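Local coordinates for CRISPR-associated protein, Cse2 family (Thermobifida fusca, PDB 4H79) that probably binds nucleic acid as the small, all-helical Cse2 (CasB) subunit of the type I-E CRISPR Cascade complex, at residues 67-72 with 79-84; 19-24 with 86-91; 129-134 with 155-160; 145-150 with 172-177. All coordinates share one frame; numbering follows the deposited sequence.

Contact 1. Residues 67-72 with 79-84; sequences DRFYAD and KDMEVA
M81 and A84, on the first turns of helix 80-99, meet the aromatic pair F69 and Y70 of the short, weakly bonded helix 67-71. The tight part lies around F69, which is buried. Its CG stands anti to the backbone N (chi1 176°), which sends the ring across the gap until CZ lies 4.0 Å from A84 CB and 3.9 Å from A84 O. On the same ring, CE2 comes to 3.9 Å from M81 SD. M81 reaches this point by bending at chi2 (44°) and chi3 (88°), a curl that brings the thioether alongside both rings. The sulfur is 5.0 Å from the centroid of the F69 ring and 5.2 Å from that of the Y70 ring, oblique to both, a double Met-aromatic contact. The two rings also brace each other within their helix, F69 CD2 sitting 3.7 Å above the plane of the Y70 ring, over its centre. Beyond F69, W16 and F20 of helix 16-33 continue the aromatic cluster. The loose side belongs to Y70, an exposed residue that meets M81 through CD1 and CE1 alone, with CD1 4.1 Å from M81 CE; its hydroxyl is hydrogen-bonded to E85. No polar bond crosses between the two segments, so the hold is apolar. A methionine lying against the paired rings of F69 and Y70 thus ties a short helix to the start of a long one in this all-helical Cse2 fold.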
loop_
_atom_site.group_PDB
_atom_site.type_symbol
_atom_site.label_atom_id
_atom_site.label_comp_id
_atom_site.label_asym_id
_atom_site.label_seq_id
_atom_site.Cartn_x
_atom_site.Cartn_y
_atom_site.Cartn_z
ATOM N N ASP A 67 19.759 -2.699 -0.774
ATOM C CA ASP A 67 20.615 -1.520 -1.115
ATOM C C ASP A 67 20.004 -0.718 -2.268
ATOM O O ASP A 67 20.289 0.485 -2.401
ATOM C CB ASP A 67 22.055 -1.966 -1.444
ATOM C CG ASP A 67 22.092 -3.172 -2.377
ATOM O OD1 ASP A 67 21.471 -4.231 -2.093
ATOM O OD2 ASP A 67 22.754 -3.059 -3.407
ATOM N N ARG A 68 19.144 -1.352 -3.078
ATOM C CA ARG A 68 18.539 -0.630 -4.219
ATOM C C ARG A 68 17.671 0.519 -3.729
ATOM O O ARG A 68 17.582 1.548 -4.394
ATOM C CB ARG A 68 17.717 -1.578 -5.117
ATOM C CG ARG A 68 18.598 -2.604 -5.863
ATOM C CD ARG A 68 17.719 -3.591 -6.623
ATOM N NE ARG A 68 16.862 -4.310 -5.669
ATOM C CZ ARG A 68 15.829 -5.091 -5.992
ATOM N NH1 ARG A 68 15.495 -5.273 -7.260
ATOM N NH2 ARG A 68 15.118 -5.705 -5.051
ATOM N N PHE A 69 17.048 0.346 -2.564
ATOM C CA PHE A 69 16.200 1.386 -1.936
ATOM C C PHE A 69 17.002 2.628 -1.541
ATOM O O PHE A 69 16.544 3.782 -1.757
ATOM C CB PHE A 69 15.458 0.784 -0.715
ATOM C CG PHE A 69 14.635 1.777 0.069
ATOM C CD1 PHE A 69 13.350 2.180 -0.353
ATOM C CD2 PHE A 69 15.109 2.271 1.251
ATOM C CE1 PHE A 69 12.605 3.084 0.407
ATOM C CE2 PHE A 69 14.371 3.170 2.016
ATOM C CZ PHE A 69 13.121 3.586 1.596
ATOM N N TYR A 70 18.205 2.400 -0.969
ATOM C CA TYR A 70 19.064 3.500 -0.460
ATOM C C TYR A 70 19.880 4.143 -1.569
ATOM O O TYR A 70 20.234 5.318 -1.477
ATOM C CB TYR A 70 20.001 3.017 0.679
ATOM C CG TYR A 70 19.186 2.436 1.832
ATOM C CD1 TYR A 70 18.590 3.293 2.764
ATOM C CD2 TYR A 70 18.964 1.045 1.961
ATOM C CE1 TYR A 70 17.844 2.791 3.802
ATOM C CE2 TYR A 70 18.199 0.547 3.018
ATOM C CZ TYR A 70 17.637 1.456 3.919
ATOM O OH TYR A 70 16.872 1.066 4.984
ATOM N N ALA A 71 20.192 3.361 -2.610
ATOM C CA ALA A 71 21.228 3.774 -3.592
ATOM C C ALA A 71 20.804 4.963 -4.468
ATOM O O ALA A 71 21.649 5.709 -4.934
ATOM C CB ALA A 71 21.630 2.602 -4.474
ATOM N N ASP A 72 19.502 5.084 -4.732
ATOM C CA ASP A 72 19.009 6.170 -5.557
ATOM C C ASP A 72 18.369 7.311 -4.737
ATOM O O ASP A 72 17.902 8.275 -5.314
ATOM C CB ASP A 72 18.035 5.630 -6.631
ATOM C CG ASP A 72 18.707 5.384 -7.976
ATOM O OD1 ASP A 72 19.925 5.637 -8.137
ATOM O OD2 ASP A 72 17.996 4.928 -8.892
ATOM N N LYS A 79 14.002 13.610 9.597
ATOM C CA LYS A 79 13.504 12.249 9.863
ATOM C C LYS A 79 12.849 11.586 8.656
ATOM O O LYS A 79 12.085 10.612 8.791
ATOM C CB LYS A 79 12.600 12.198 11.104
ATOM C CG LYS A 79 13.355 12.482 12.405
ATOM C CD LYS A 79 13.062 11.475 13.514
ATOM C CE LYS A 79 14.184 11.478 14.549
ATOM N NZ LYS A 79 14.059 10.404 15.573
ATOM N N ASP A 80 13.165 12.105 7.469
ATOM C CA ASP A 80 12.444 11.690 6.269
ATOM C C ASP A 80 12.814 10.261 5.791
ATOM O O ASP A 80 11.938 9.531 5.225
ATOM C CB ASP A 80 12.560 12.737 5.167
ATOM C CG ASP A 80 11.503 13.915 5.323
ATOM O OD1 ASP A 80 10.794 14.035 6.355
ATOM O OD2 ASP A 80 11.373 14.732 4.394
ATOM N N MET A 81 14.068 9.839 6.040
ATOM C CA MET A 81 14.463 8.468 5.694
ATOM C C MET A 81 13.640 7.467 6.495
ATOM O O MET A 81 13.190 6.470 5.935
ATOM C CB MET A 81 15.990 8.206 5.863
ATOM C CG MET A 81 16.440 6.815 5.406
ATOM S SD MET A 81 15.686 6.321 3.821
ATOM C CE MET A 81 16.862 6.996 2.648
ATOM N N GLU A 82 13.437 7.739 7.793
ATOM C CA GLU A 82 12.677 6.840 8.678
ATOM C C GLU A 82 11.239 6.705 8.214
ATOM O O GLU A 82 10.640 5.626 8.377
ATOM C CB GLU A 82 12.626 7.421 10.086
ATOM C CG GLU A 82 12.763 6.459 11.259
ATOM C CD GLU A 82 13.414 7.135 12.473
ATOM O OE1 GLU A 82 13.833 8.319 12.369
ATOM O OE2 GLU A 82 13.523 6.481 13.535
ATOM N N VAL A 83 10.665 7.819 7.730
ATOM C CA VAL A 83 9.284 7.833 7.258
ATOM C C VAL A 83 9.214 7.025 5.946
ATOM O O VAL A 83 8.310 6.228 5.770
ATOM C CB VAL A 83 8.714 9.255 7.101
ATOM C CG1 VAL A 83 7.355 9.205 6.430
ATOM C CG2 VAL A 83 8.599 9.939 8.476
ATOM N N ALA A 84 10.174 7.225 5.039
ATOM C CA ALA A 84 10.229 6.464 3.781
ATOM C C ALA A 84 10.374 4.975 4.027
ATOM O O ALA A 84 9.703 4.167 3.367
ATOM C CB ALA A 84 11.379 6.959 2.927
#

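Contact 2. Residues 19-24 with 86-91; sequences TFVDQR and NSAHIA
V21 carries this contact: it has the most surface buried here, with A88 and then A91 facing it from helix 80-99. Its two methyls divide the work. CG2 meets A88 CB at 3.9 Å and lies 4.0 Å from A88 CA, while CG1 reaches A91 CB at 4.2 Å. The split follows from the torsion at CB: CG1 is anti to the backbone N (chi1 166°) and CG2 is anti to the carbonyl carbon, which spreads the fork along helix 80-99 over two alanines three residues apart. Because the facing side chains are single methyls, the helices come close, with V21 CA only 6.3 Å from A88 CA. All three residues are buried, and no hydrogen bond or salt bridge runs between the segments. One residue away on the same helix, F20 turns its ring edge-to-face with F69, while R24 CB lies 3.8 Å above the plane of the F20 ring, toward its rim. V21 also touches A171 of helix 167-176, so that helix also borders the valine. A branched residue set against alanines at positions i and i+3 is a close helix-helix contact by small residues, here in the core of a helical bundle.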
loop_
_atom_site.group_PDB
_atom_site.type_symbol
_atom_site.label_atom_id
_atom_site.label_comp_id
_atom_site.label_asym_id
_atom_site.label_seq_id
_atom_site.Cartn_x
_atom_site.Cartn_y
_atom_site.Cartn_z
ATOM N N THR A 19 9.079 3.632 -6.635
ATOM C CA THR A 19 9.787 2.851 -7.669
ATOM C C THR A 19 10.413 1.582 -7.098
ATOM O O THR A 19 10.326 0.486 -7.692
ATOM C CB THR A 19 10.921 3.678 -8.282
ATOM O OG1 THR A 19 10.333 4.787 -8.940
ATOM C CG2 THR A 19 11.760 2.830 -9.321
ATOM N N PHE A 20 11.036 1.733 -5.930
ATOM C CA PHE A 20 11.563 0.569 -5.210
ATOM C C PHE A 20 10.480 -0.400 -4.831
ATOM O O PHE A 20 10.649 -1.631 -5.031
ATOM C CB PHE A 20 12.348 0.929 -3.946
ATOM C CG PHE A 20 12.782 -0.320 -3.150
ATOM C CD1 PHE A 20 13.898 -1.108 -3.566
ATOM C CD2 PHE A 20 12.035 -0.743 -2.037
ATOM C CE1 PHE A 20 14.281 -2.259 -2.847
ATOM C CE2 PHE A 20 12.387 -1.907 -1.331
ATOM C CZ PHE A 20 13.494 -2.668 -1.731
ATOM N N VAL A 21 9.396 0.124 -4.228
ATOM C CA VAL A 21 8.361 -0.770 -3.704
ATOM C C VAL A 21 7.698 -1.525 -4.857
ATOM O O VAL A 21 7.422 -2.701 -4.747
ATOM C CB VAL A 21 7.300 0.029 -2.906
ATOM C CG1 VAL A 21 6.029 -0.820 -2.646
ATOM C CG2 VAL A 21 7.913 0.539 -1.609
ATOM N N ASP A 22 7.449 -0.841 -5.970
ATOM C CA ASP A 22 6.879 -1.505 -7.144
ATOM C C ASP A 22 7.773 -2.704 -7.591
ATOM O O ASP A 22 7.259 -3.790 -7.911
ATOM C CB ASP A 22 6.796 -0.491 -8.308
ATOM C CG ASP A 22 6.449 -1.161 -9.610
ATOM O OD1 ASP A 22 5.432 -1.896 -9.737
ATOM O OD2 ASP A 22 7.232 -0.987 -10.533
ATOM N N GLN A 23 9.102 -2.471 -7.703
ATOM C CA GLN A 23 10.043 -3.491 -8.156
ATOM C C GLN A 23 10.103 -4.640 -7.100
ATOM O O GLN A 23 10.058 -5.820 -7.445
ATOM C CB GLN A 23 11.435 -2.811 -8.418
ATOM C CG GLN A 23 12.514 -3.711 -8.998
ATOM C CD GLN A 23 12.022 -4.505 -10.212
ATOM O OE1 GLN A 23 11.411 -3.953 -11.156
ATOM N NE2 GLN A 23 12.272 -5.817 -10.186
ATOM N N ARG A 24 10.157 -4.298 -5.810
ATOM C CA ARG A 24 10.261 -5.322 -4.789
ATOM C C ARG A 24 8.953 -6.187 -4.716
ATOM O O ARG A 24 9.015 -7.406 -4.595
ATOM C CB ARG A 24 10.536 -4.669 -3.426
ATOM C CG ARG A 24 10.765 -5.729 -2.325
ATOM C CD ARG A 24 12.161 -6.386 -2.496
ATOM N NE ARG A 24 12.297 -7.480 -1.523
ATOM C CZ ARG A 24 12.224 -8.771 -1.814
ATOM N NH1 ARG A 24 12.099 -9.157 -3.068
ATOM N NH2 ARG A 24 12.306 -9.678 -0.842
ATOM N N ASN A 86 9.506 3.389 6.838
ATOM C CA ASN A 86 8.208 3.003 7.379
ATOM C C ASN A 86 7.071 2.888 6.324
ATOM O O ASN A 86 6.236 1.947 6.349
ATOM C CB ASN A 86 7.823 3.938 8.531
ATOM C CG ASN A 86 6.676 3.378 9.354
ATOM O OD1 ASN A 86 6.540 2.140 9.559
ATOM N ND2 ASN A 86 5.816 4.274 9.808
ATOM N N SER A 87 7.053 3.814 5.380
ATOM C CA SER A 87 6.091 3.762 4.277
ATOM C C SER A 87 6.254 2.515 3.437
ATOM O O SER A 87 5.242 1.896 3.085
ATOM C CB SER A 87 6.191 5.010 3.404
ATOM O OG SER A 87 5.951 6.175 4.194
ATOM N N ALA A 88 7.498 2.163 3.095
ATOM C CA ALA A 88 7.789 0.905 2.366
ATOM C C ALA A 88 7.375 -0.304 3.187
ATOM O O ALA A 88 6.766 -1.277 2.663
ATOM C CB ALA A 88 9.274 0.775 2.037
ATOM N N HIS A 89 7.674 -0.247 4.476
ATOM C CA HIS A 89 7.304 -1.366 5.384
ATOM C C HIS A 89 5.782 -1.568 5.447
ATOM O O HIS A 89 5.251 -2.741 5.347
ATOM C CB HIS A 89 7.856 -1.041 6.789
ATOM C CG HIS A 89 7.534 -2.096 7.813
ATOM N ND1 HIS A 89 7.455 -3.407 7.489
ATOM C CD2 HIS A 89 7.258 -2.009 9.172
ATOM C CE1 HIS A 89 7.157 -4.126 8.574
ATOM N NE2 HIS A 89 7.044 -3.276 9.613
ATOM N N ILE A 90 5.033 -0.454 5.606
ATOM C CA ILE A 90 3.550 -0.556 5.624
ATOM C C ILE A 90 3.014 -1.109 4.278
ATOM O O ILE A 90 2.129 -2.001 4.256
ATOM C CB ILE A 90 2.880 0.823 5.945
ATOM C CG1 ILE A 90 3.293 1.279 7.353
ATOM C CG2 ILE A 90 1.356 0.748 5.782
ATOM C CD1 ILE A 90 3.021 2.767 7.648
ATOM N N ALA A 91 3.535 -0.552 3.165
ATOM C CA ALA A 91 3.042 -0.995 1.855
ATOM C C ALA A 91 3.270 -2.490 1.655
ATOM O O ALA A 91 2.361 -3.198 1.144
ATOM C CB ALA A 91 3.688 -0.193 0.725
#

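Contact 3. Residues 129-134 with 155-160; sequences EPLRKR and VTLLRR
L131 and L157 meet methyl to methyl, CD1 against CD1 at 3.7 Å, the two side chains running alongside each other in opposing senses and overlapping at their ends. Each leucine points at the other helix, but they use different torsions. L131 has CG anti to the backbone N (chi1 179°), whereas L157 has CG anti to its carbonyl carbon (chi1 -63°) and chi2 extended at 173°. The backbones stay well apart, L131 CA being 10.0 Å from L157 CA, and it is the length of the two side chains that spans the gap.

A second side chain joins from one turn further along helix 129-138. R134 brings NH1 to 4.2 Å from the same L157 CD1, with its guanidinium oblique to the methyl, a van der Waals touch and no more. The polar business of that group lies elsewhere, in a salt bridge from NH2 to E153, one turn before L157 on helix 144-160. The same helix pair is therefore joined by an ion pair beside the leucine contact. L131 is buried, while R134 is exposed, which puts the arginine on the outer side.

On another side of helix 129-138, R132 NH2 makes a salt bridge to E129 OE2 (3.1 Å). The carboxylate uses its syn lone pair, and the oxygen lies near the guanidinium plane.

Among the neighbours, L121 and M122 of the preceding loop pack on L131, R132 touches F194 and H195 of helix 180-195, and V155 and L158 lean on H98 of helix 80-99.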
loop_
_atom_site.group_PDB
_atom_site.type_symbol
_atom_site.label_atom_id
_atom_site.label_comp_id
_atom_site.label_asym_id
_atom_site.label_seq_id
_atom_site.Cartn_x
_atom_site.Cartn_y
_atom_site.Cartn_z
ATOM N N GLU A 129 -22.690 4.116 2.434
ATOM C CA GLU A 129 -22.347 5.281 3.293
ATOM C C GLU A 129 -21.435 4.905 4.434
ATOM O O GLU A 129 -20.488 5.630 4.689
ATOM C CB GLU A 129 -23.605 6.015 3.788
ATOM C CG GLU A 129 -24.324 6.633 2.619
ATOM C CD GLU A 129 -23.581 7.839 2.011
ATOM O OE1 GLU A 129 -24.016 8.242 0.897
ATOM O OE2 GLU A 129 -22.595 8.397 2.620
ATOM N N PRO A 130 -21.700 3.770 5.111
ATOM C CA PRO A 130 -20.782 3.367 6.201
ATOM C C PRO A 130 -19.356 3.095 5.659
ATOM O O PRO A 130 -18.387 3.527 6.262
ATOM C CB PRO A 130 -21.435 2.075 6.747
ATOM C CG PRO A 130 -22.916 2.249 6.441
ATOM C CD PRO A 130 -22.959 2.967 5.106
ATOM N N LEU A 131 -19.226 2.409 4.513
ATOM C CA LEU A 131 -17.906 2.182 3.945
ATOM C C LEU A 131 -17.262 3.533 3.482
ATOM O O LEU A 131 -16.072 3.778 3.691
ATOM C CB LEU A 131 -17.989 1.210 2.785
ATOM C CG LEU A 131 -16.675 0.890 2.060
ATOM C CD1 LEU A 131 -15.532 0.438 2.977
ATOM C CD2 LEU A 131 -16.969 -0.188 0.960
ATOM N N ARG A 132 -18.056 4.410 2.886
ATOM C CA ARG A 132 -17.507 5.667 2.392
ATOM C C ARG A 132 -17.041 6.487 3.599
ATOM O O ARG A 132 -15.969 7.127 3.548
ATOM C CB ARG A 132 -18.523 6.457 1.564
ATOM C CG ARG A 132 -17.876 7.729 0.885
ATOM C CD ARG A 132 -18.145 9.078 1.633
ATOM N NE ARG A 132 -19.587 9.398 1.521
ATOM C CZ ARG A 132 -20.107 10.042 0.472
ATOM N NH1 ARG A 132 -19.312 10.493 -0.529
ATOM N NH2 ARG A 132 -21.418 10.221 0.414
ATOM N N LYS A 133 -17.819 6.447 4.689
ATOM C CA LYS A 133 -17.447 7.164 5.919
ATOM C C LYS A 133 -16.097 6.656 6.433
ATOM O O LYS A 133 -15.212 7.471 6.790
ATOM C CB LYS A 133 -18.512 6.994 7.005
ATOM C CG LYS A 133 -18.186 7.664 8.330
ATOM C CD LYS A 133 -19.371 7.605 9.301
ATOM C CE LYS A 133 -19.062 8.277 10.636
ATOM N NZ LYS A 133 -19.498 9.705 10.687
ATOM N N ARG A 134 -15.940 5.325 6.475
ATOM C CA ARG A 134 -14.670 4.703 6.923
ATOM C C ARG A 134 -13.503 5.061 6.008
ATOM O O ARG A 134 -12.392 5.287 6.483
ATOM C CB ARG A 134 -14.792 3.170 7.072
ATOM C CG ARG A 134 -15.632 2.827 8.304
ATOM C CD ARG A 134 -16.123 1.383 8.334
ATOM N NE ARG A 134 -15.121 0.491 8.906
ATOM C CZ ARG A 134 -14.276 -0.263 8.206
ATOM N NH1 ARG A 134 -14.299 -0.254 6.872
ATOM N NH2 ARG A 134 -13.408 -1.038 8.858
ATOM N N VAL A 155 -7.889 -2.893 2.789
ATOM C CA VAL A 155 -7.238 -3.887 1.913
ATOM C C VAL A 155 -7.865 -5.277 2.143
ATOM O O VAL A 155 -7.998 -6.062 1.227
ATOM C CB VAL A 155 -5.691 -3.951 2.272
ATOM C CG1 VAL A 155 -4.999 -5.167 1.730
ATOM C CG2 VAL A 155 -4.988 -2.679 1.785
ATOM N N THR A 156 -8.262 -5.570 3.379
ATOM C CA THR A 156 -8.955 -6.831 3.653
ATOM C C THR A 156 -10.221 -6.940 2.754
ATOM O O THR A 156 -10.557 -8.030 2.222
ATOM C CB THR A 156 -9.295 -6.927 5.144
ATOM O OG1 THR A 156 -8.064 -6.961 5.887
ATOM C CG2 THR A 156 -9.960 -8.199 5.444
ATOM N N LEU A 157 -10.949 -5.817 2.653
ATOM C CA LEU A 157 -12.189 -5.795 1.847
ATOM C C LEU A 157 -11.837 -5.904 0.363
ATOM O O LEU A 157 -12.475 -6.630 -0.375
ATOM C CB LEU A 157 -13.034 -4.528 2.121
ATOM C CG LEU A 157 -13.570 -4.359 3.555
ATOM C CD1 LEU A 157 -14.214 -2.966 3.664
ATOM C CD2 LEU A 157 -14.608 -5.428 3.966
ATOM N N LEU A 158 -10.785 -5.173 -0.062
ATOM C CA LEU A 158 -10.354 -5.294 -1.465
ATOM C C LEU A 158 -9.959 -6.744 -1.813
ATOM O O LEU A 158 -10.260 -7.212 -2.929
ATOM C CB LEU A 158 -9.161 -4.376 -1.766
ATOM C CG LEU A 158 -9.418 -2.880 -1.607
ATOM C CD1 LEU A 158 -8.092 -2.115 -1.911
ATOM C CD2 LEU A 158 -10.578 -2.399 -2.601
ATOM N N ARG A 159 -9.240 -7.415 -0.894
ATOM C CA ARG A 159 -8.855 -8.796 -1.123
ATOM C C ARG A 159 -10.047 -9.691 -1.344
ATOM O O ARG A 159 -10.020 -10.574 -2.223
ATOM C CB ARG A 159 -8.014 -9.315 0.097
ATOM C CG ARG A 159 -7.556 -10.730 -0.135
ATOM C CD ARG A 159 -7.000 -11.429 1.153
ATOM N NE ARG A 159 -6.923 -12.839 0.784
ATOM C CZ ARG A 159 -7.976 -13.643 0.704
ATOM N NH1 ARG A 159 -9.185 -13.220 1.137
ATOM N NH2 ARG A 159 -7.796 -14.885 0.277
ATOM N N ARG A 160 -11.098 -9.529 -0.516
ATOM C CA ARG A 160 -12.310 -10.401 -0.600
ATOM C C ARG A 160 -12.959 -10.287 -2.001
ATOM O O ARG A 160 -13.465 -11.268 -2.521
ATOM C CB ARG A 160 -13.323 -10.032 0.539
ATOM C CG ARG A 160 -14.531 -10.983 0.660
ATOM C CD ARG A 160 -14.901 -11.204 2.137
ATOM N NE ARG A 160 -15.616 -12.466 2.356
ATOM C CZ ARG A 160 -16.940 -12.597 2.264
ATOM N NH1 ARG A 160 -17.517 -13.798 2.470
ATOM N NH2 ARG A 160 -17.693 -11.526 1.969
#

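Contact 4. Residues 145-150 with 172-177; sequences KALAQR and DQLYQF
This is a piece of the buried hydrophobic core of the helical bundle, where helix 144-160 packs on the C-terminal part of helix 167-176 and on F177. L147 does the reaching. Its CG stands anti to the backbone N (chi1 177°), which carries CD2 straight into the gap, and that one methyl makes both close contacts. To one partner, L174, it comes CD2 to CD2 at 3.6 Å. L174 starts off at an angle to the other helix, and its own CD2 closes the distance, also lying 4.1 Å from L147 CG.

The other partner is F177, whose ring lies across the methyl. L147 CD2 sits 3.8 Å above the ring plane, shifted toward the CG-CD1 side of the rim, and 4.0 Å from the centroid, 21° off the ring normal. That is a CH-pi contact over the face.

Neither polar group nor hydrogen bond connects the two segments directly, although Y144, at the start of helix 144-160, gives a hydrogen bond between its hydroxyl and L174 O and also packs on F177. I90 and S87 of helix 80-99 reach L174 from a third helix. The leucine methyl, set between L174 and the F177 face, fills part of the apolar core of this helical bundle, where helices 80-99, 144-160 and 167-176 meet.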
loop_
_atom_site.group_PDB
_atom_site.type_symbol
_atom_site.label_atom_id
_atom_site.label_comp_id
_atom_site.label_asym_id
_atom_site.label_seq_id
_atom_site.Cartn_x
_atom_site.Cartn_y
_atom_site.Cartn_z
ATOM N N LYS A 145 0.845 4.625 12.588
ATOM C CA LYS A 145 0.217 3.400 13.144
ATOM C C LYS A 145 -1.307 3.345 12.855
ATOM O O LYS A 145 -1.845 2.289 12.484
ATOM C CB LYS A 145 0.503 3.290 14.642
ATOM C CG LYS A 145 -0.255 2.176 15.346
ATOM C CD LYS A 145 0.603 1.576 16.459
ATOM C CE LYS A 145 -0.168 1.586 17.765
ATOM N NZ LYS A 145 0.011 0.362 18.588
ATOM N N ALA A 146 -2.011 4.458 13.056
ATOM C CA ALA A 146 -3.453 4.494 12.835
ATOM C C ALA A 146 -3.736 4.399 11.348
ATOM O O ALA A 146 -4.682 3.717 10.937
ATOM C CB ALA A 146 -4.075 5.771 13.430
ATOM N N LEU A 147 -2.912 5.071 10.537
ATOM C CA LEU A 147 -3.069 5.057 9.108
ATOM C C LEU A 147 -2.911 3.614 8.577
ATOM O O LEU A 147 -3.738 3.153 7.771
ATOM C CB LEU A 147 -2.043 5.968 8.423
ATOM C CG LEU A 147 -2.035 5.998 6.881
ATOM C CD1 LEU A 147 -3.419 6.361 6.303
ATOM C CD2 LEU A 147 -0.924 6.984 6.406
ATOM N N ALA A 148 -1.873 2.910 9.052
ATOM C CA ALA A 148 -1.667 1.503 8.642
ATOM C C ALA A 148 -2.837 0.627 9.064
ATOM O O ALA A 148 -3.238 -0.235 8.284
ATOM C CB ALA A 148 -0.348 0.944 9.230
ATOM N N GLN A 149 -3.342 0.790 10.310
ATOM C CA GLN A 149 -4.473 -0.054 10.831
ATOM C C GLN A 149 -5.727 0.201 9.977
ATOM O O GLN A 149 -6.453 -0.737 9.645
ATOM C CB GLN A 149 -4.832 0.229 12.304
ATOM C CG GLN A 149 -3.761 -0.283 13.276
ATOM C CD GLN A 149 -3.801 0.298 14.698
ATOM O OE1 GLN A 149 -4.335 1.374 14.933
ATOM N NE2 GLN A 149 -3.194 -0.412 15.642
ATOM N N ARG A 150 -5.972 1.487 9.640
ATOM C CA ARG A 150 -7.169 1.854 8.840
ATOM C C ARG A 150 -7.018 1.315 7.435
ATOM O O ARG A 150 -7.984 0.807 6.863
ATOM C CB ARG A 150 -7.488 3.347 8.870
ATOM C CG ARG A 150 -7.991 3.756 10.267
ATOM C CD ARG A 150 -7.942 5.271 10.391
ATOM N NE ARG A 150 -8.262 5.675 11.760
ATOM C CZ ARG A 150 -8.570 6.913 12.111
ATOM N NH1 ARG A 150 -8.612 7.877 11.181
ATOM N NH2 ARG A 150 -8.827 7.190 13.386
ATOM N N ASP A 172 4.302 5.703 -2.320
ATOM C CA ASP A 172 4.527 7.143 -2.509
ATOM C C ASP A 172 3.619 8.013 -1.654
ATOM O O ASP A 172 4.077 9.010 -1.035
ATOM C CB ASP A 172 4.396 7.556 -3.965
ATOM C CG ASP A 172 5.718 7.375 -4.728
ATOM O OD1 ASP A 172 6.797 7.102 -4.115
ATOM O OD2 ASP A 172 5.678 7.502 -5.957
ATOM N N GLN A 173 2.351 7.630 -1.627
ATOM C CA GLN A 173 1.308 8.421 -0.959
ATOM C C GLN A 173 1.490 8.299 0.563
ATOM O O GLN A 173 1.363 9.321 1.284
ATOM C CB GLN A 173 -0.108 7.928 -1.391
ATOM C CG GLN A 173 -0.408 8.256 -2.836
ATOM C CD GLN A 173 -1.735 7.783 -3.265
ATOM O OE1 GLN A 173 -2.244 6.747 -2.777
ATOM N NE2 GLN A 173 -2.342 8.524 -4.189
ATOM N N LEU A 174 1.818 7.074 1.040
ATOM C CA LEU A 174 2.182 6.866 2.431
ATOM C C LEU A 174 3.325 7.851 2.851
ATOM O O LEU A 174 3.209 8.535 3.876
ATOM C CB LEU A 174 2.586 5.418 2.701
ATOM C CG LEU A 174 1.397 4.438 2.833
ATOM C CD1 LEU A 174 1.780 2.970 2.729
ATOM C CD2 LEU A 174 0.692 4.610 4.175
ATOM N N TYR A 175 4.410 7.918 2.058
ATOM C CA TYR A 175 5.509 8.856 2.296
ATOM C C TYR A 175 5.002 10.309 2.227
ATOM O O TYR A 175 5.273 11.107 3.122
ATOM C CB TYR A 175 6.684 8.572 1.300
ATOM C CG TYR A 175 7.870 9.414 1.419
ATOM C CD1 TYR A 175 8.538 9.521 2.636
ATOM C CD2 TYR A 175 8.416 10.113 0.292
ATOM C CE1 TYR A 175 9.683 10.299 2.758
ATOM C CE2 TYR A 175 9.540 10.888 0.436
ATOM C CZ TYR A 175 10.170 10.937 1.659
ATOM O OH TYR A 175 11.239 11.668 1.797
ATOM N N GLN A 176 4.198 10.629 1.211
ATOM C CA GLN A 176 3.679 11.991 1.021
ATOM C C GLN A 176 2.863 12.485 2.221
ATOM O O GLN A 176 2.781 13.677 2.450
ATOM C CB GLN A 176 2.850 12.084 -0.275
ATOM C CG GLN A 176 2.397 13.469 -0.650
ATOM C CD GLN A 176 1.724 13.499 -1.994
ATOM O OE1 GLN A 176 1.403 12.436 -2.556
ATOM N NE2 GLN A 176 1.483 14.706 -2.512
ATOM N N PHE A 177 2.294 11.553 2.978
ATOM C CA PHE A 177 1.476 11.849 4.150
ATOM C C PHE A 177 2.218 12.575 5.278
ATOM O O PHE A 177 1.565 13.059 6.202
ATOM C CB PHE A 177 0.893 10.538 4.700
ATOM C CG PHE A 177 -0.574 10.591 4.919
ATOM C CD1 PHE A 177 -1.073 10.776 6.196
ATOM C CD2 PHE A 177 -1.455 10.493 3.854
ATOM C CE1 PHE A 177 -2.421 10.861 6.404
ATOM C CE2 PHE A 177 -2.827 10.609 4.043
ATOM C CZ PHE A 177 -3.304 10.786 5.327
#

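In the fold
Contacts 1, 2 and 4 form one connected body, while contact 3 stands apart from it. Contact 1 lies within the chain loop that contact 2 closes, and both use helix 80-99; their centres are about 10 Å apart and they touch through F69 and F20. Contact 4 comes later, its centre about 12 Å from that of contact 2, and it also touches contact 1, through Y175 against D80, V83 and A84. Contact 3 shares helix 144-160 with contact 4, and their segments alternate along the chain. Its centre lies about 31 Å from that of contact 1, across the chain's centre. Helices 80-99 and 144-160 thus link the N-terminal and C-terminal parts into one all-helical subunit.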